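Local coordinates for protein carbonic anhydrase (Unidentified, PDB 3R1W) that probably catalyses the reversible hydration of carbon dioxide to bicarbonate, as a trimeric carbonic anhydrase with a beta-helical fold, at residues B[100-105]-B[111-116]. Numbering follows the deposited sequence.
Sequences AMLHGC and VLIGMK
The ammonium group of Lys116, which meets Ala100 through its backbone, is gripped twice: NZ bonds OE1 of Gln99 in its own chain and the carbonyl O of Gln99 of the third subunit. The side chain leaves the backbone away from 100-105, which leaves the main chains to make the contact with Ala100, with the two CA atoms 4.7 Å apart. The amide nitrogens, Ala100 N and Lys116 N, lie 4.1 Å from each other. Both are donors, so nothing bonds them; Ala100 N hydrogen-bonds Ser71 OG.

Beside this polar margin the contact is purely apolar and rests on the two branches of Ile113. Its CG2, placed anti to the backbone N while CG1 sits at chi1 -67°, approaches the methyl of Ala100 (CG2 to CB, 4.5 Å). The longer branch reaches CD1 round to 4.3 Å from CD2 of Leu102. Ile113 therefore spans the side chains of Ala100 and Leu102, while CD1 of Leu102 lies 3.6 Å from Ala100 CB and closes the group. All three residues are buried, and across the segments the methyls meet at slightly loose spacing.

Such aliphatic filling between faces is characteristic of the left-handed parallel beta-helix built from hexapeptide repeats, as in gamma-class carbonic anhydrases. Ile96 and Ile107 also pack on both Leu102 and Ile113. Strand 101-103 lies between 72-74 and 118-119 on one sheet, and strand 111-113 between 94-96 and 130-131 on another.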
ATOM      1  N   ALA B 100       1.637  -1.658   6.527  1.00  2.30           N
ATOM      2  CA  ALA B 100       0.764  -1.465   7.682  1.00  4.93           C
ATOM      3  C   ALA B 100      -0.017  -0.147   7.547  1.00  5.09           C
ATOM      4  O   ALA B 100       0.398   0.766   6.837  1.00  7.12           O
ATOM      5  CB  ALA B 100       1.577  -1.483   8.967  1.00  8.95           C
ATOM      6  N   MET B 101      -1.150  -0.060   8.238  1.00  3.72           N
ATOM      7  CA  MET B 101      -1.919   1.172   8.278  1.00  3.83           C
ATOM      8  C   MET B 101      -2.249   1.453   9.726  1.00  5.43           C
ATOM      9  O   MET B 101      -3.111   0.787  10.306  1.00  8.46           O
ATOM     10  CB  MET B 101      -3.228   1.000   7.506  1.00  4.82           C
ATOM     11  CG  MET B 101      -4.152   2.215   7.544  1.00 10.67           C
ATOM     12  SD  MET B 101      -3.599   3.593   6.527  1.00 10.87           S
ATOM     13  CE  MET B 101      -3.341   4.805   7.814  1.00  7.46           C
ATOM     14  N   LEU B 102      -1.549   2.423  10.304  1.00  5.22           N
ATOM     15  CA  LEU B 102      -1.702   2.765  11.710  1.00  6.57           C
ATOM     16  C   LEU B 102      -2.329   4.141  11.776  1.00  8.49           C
ATOM     17  O   LEU B 102      -1.791   5.103  11.218  1.00  8.01           O
ATOM     18  CB  LEU B 102      -0.349   2.760  12.430  1.00  8.64           C
ATOM     19  CG  LEU B 102       0.251   1.403  12.843  1.00 14.66           C
ATOM     20  CD1 LEU B 102       0.246   0.424  11.699  1.00 22.99           C
ATOM     21  CD2 LEU B 102       1.679   1.551  13.400  1.00 13.66           C
ATOM     22  N   HIS B 103      -3.474   4.229  12.444  1.00  8.72           N
ATOM     23  CA  HIS B 103      -4.219   5.480  12.507  1.00  7.34           C
ATOM     24  C   HIS B 103      -4.667   5.770  13.933  1.00  8.94           C
ATOM     25  O   HIS B 103      -5.498   5.058  14.481  1.00 11.57           O
ATOM     26  CB  HIS B 103      -5.439   5.420  11.580  1.00  7.45           C
ATOM     27  CG  HIS B 103      -5.832   6.746  11.017  1.00  7.51           C
ATOM     28  ND1 HIS B 103      -6.539   7.685  11.740  1.00 12.08           N
ATOM     29  CD2 HIS B 103      -5.613   7.298   9.798  1.00  9.51           C
ATOM     30  CE1 HIS B 103      -6.741   8.755  10.991  1.00 16.57           C
ATOM     31  NE2 HIS B 103      -6.187   8.546   9.810  1.00 13.27           N
ATOM     32  N   GLY B 104      -4.087   6.802  14.536  1.00  7.64           N
ATOM     33  CA  GLY B 104      -4.588   7.331  15.795  1.00  8.30           C
ATOM     34  C   GLY B 104      -4.620   6.360  16.953  1.00 10.11           C
ATOM     35  O   GLY B 104      -5.456   6.497  17.854  1.00  9.71           O
ATOM     36  N   CYS B 105      -3.697   5.404  16.958  1.00 10.37           N
ATOM     37  CA  CYS B 105      -3.724   4.344  17.960  1.00 10.76           C
ATOM     38  C   CYS B 105      -2.574   4.439  18.955  1.00  9.96           C
ATOM     39  O   CYS B 105      -1.695   5.297  18.843  1.00 10.21           O
ATOM     40  CB  CYS B 105      -3.733   2.966  17.278  1.00 10.16           C
ATOM     41  SG  CYS B 105      -2.391   2.716  16.076  1.00 11.09           S
ATOM     42  N   VAL B 111       6.219  -5.434  20.317  1.00 10.26           N
ATOM     43  CA  VAL B 111       4.973  -5.749  19.635  1.00  8.41           C
ATOM     44  C   VAL B 111       5.279  -6.056  18.168  1.00  7.72           C
ATOM     45  O   VAL B 111       6.115  -5.388  17.553  1.00  9.89           O
ATOM     46  CB  VAL B 111       3.985  -4.560  19.729  1.00 10.99           C
ATOM     47  CG1 VAL B 111       2.770  -4.788  18.857  1.00 10.07           C
ATOM     48  CG2 VAL B 111       3.563  -4.329  21.188  1.00 15.86           C
ATOM     49  N   LEU B 112       4.617  -7.080  17.631  1.00  7.17           N
ATOM     50  CA  LEU B 112       4.717  -7.434  16.221  1.00  9.41           C
ATOM     51  C   LEU B 112       3.433  -7.031  15.525  1.00 13.68           C
ATOM     52  O   LEU B 112       2.373  -7.583  15.815  1.00 15.22           O
ATOM     53  CB  LEU B 112       4.883  -8.947  16.073  1.00 13.47           C
ATOM     54  CG  LEU B 112       6.131  -9.544  15.436  1.00 26.96           C
ATOM     55  CD1 LEU B 112       5.951 -11.055  15.305  1.00 17.39           C
ATOM     56  CD2 LEU B 112       6.403  -8.919  14.076  1.00 25.32           C
ATOM     57  N   ILE B 113       3.518  -6.081  14.602  1.00 10.15           N
ATOM     58  CA  ILE B 113       2.357  -5.733  13.790  1.00 10.80           C
ATOM     59  C   ILE B 113       2.554  -6.331  12.397  1.00 14.86           C
ATOM     60  O   ILE B 113       3.449  -5.923  11.669  1.00 11.91           O
ATOM     61  CB  ILE B 113       2.139  -4.207  13.734  1.00  9.67           C
ATOM     62  CG1 ILE B 113       1.745  -3.690  15.124  1.00 15.10           C
ATOM     63  CG2 ILE B 113       1.041  -3.846  12.726  1.00 11.85           C
ATOM     64  CD1 ILE B 113       2.158  -2.290  15.373  1.00 22.06           C
ATOM     65  N   GLY B 114       1.737  -7.324  12.048  1.00 10.57           N
ATOM     66  CA  GLY B 114       1.911  -8.044  10.795  1.00 10.68           C
ATOM     67  C   GLY B 114       1.759  -7.177   9.565  1.00  7.43           C
ATOM     68  O   GLY B 114       1.082  -6.144   9.586  1.00  7.36           O
ATOM     69  N   MET B 115       2.378  -7.600   8.471  1.00  7.55           N
ATOM     70  CA  MET B 115       2.253  -6.842   7.233  1.00  9.53           C
ATOM     71  C   MET B 115       0.787  -6.739   6.813  1.00 12.56           C
ATOM     72  O   MET B 115       0.009  -7.678   6.978  1.00  8.36           O
ATOM     73  CB  MET B 115       3.105  -7.456   6.114  1.00 11.30           C
ATOM     74  CG  MET B 115       2.913  -8.938   5.934  1.00 10.73           C
ATOM     75  SD  MET B 115       4.134  -9.671   4.804  1.00 10.21           S
ATOM     76  CE  MET B 115       3.563 -11.369   4.931  1.00 14.92           C
ATOM     77  N   LYS B 116       0.417  -5.570   6.305  1.00  8.41           N
ATOM     78  CA  LYS B 116      -0.903  -5.356   5.743  1.00  6.28           C
ATOM     79  C   LYS B 116      -1.995  -5.295   6.810  1.00  8.50           C
ATOM     80  O   LYS B 116      -3.182  -5.298   6.482  1.00 11.25           O
ATOM     81  CB  LYS B 116      -1.213  -6.480   4.753  1.00 15.52           C
ATOM     82  CG  LYS B 116      -2.283  -6.163   3.758  1.00 26.77           C
ATOM     83  CD  LYS B 116      -1.722  -5.307   2.668  1.00 25.98           C
ATOM     84  CE  LYS B 116      -1.900  -5.959   1.303  1.00 27.18           C
ATOM     85  NZ  LYS B 116      -1.529  -4.975   0.250  1.00 18.41           N
TER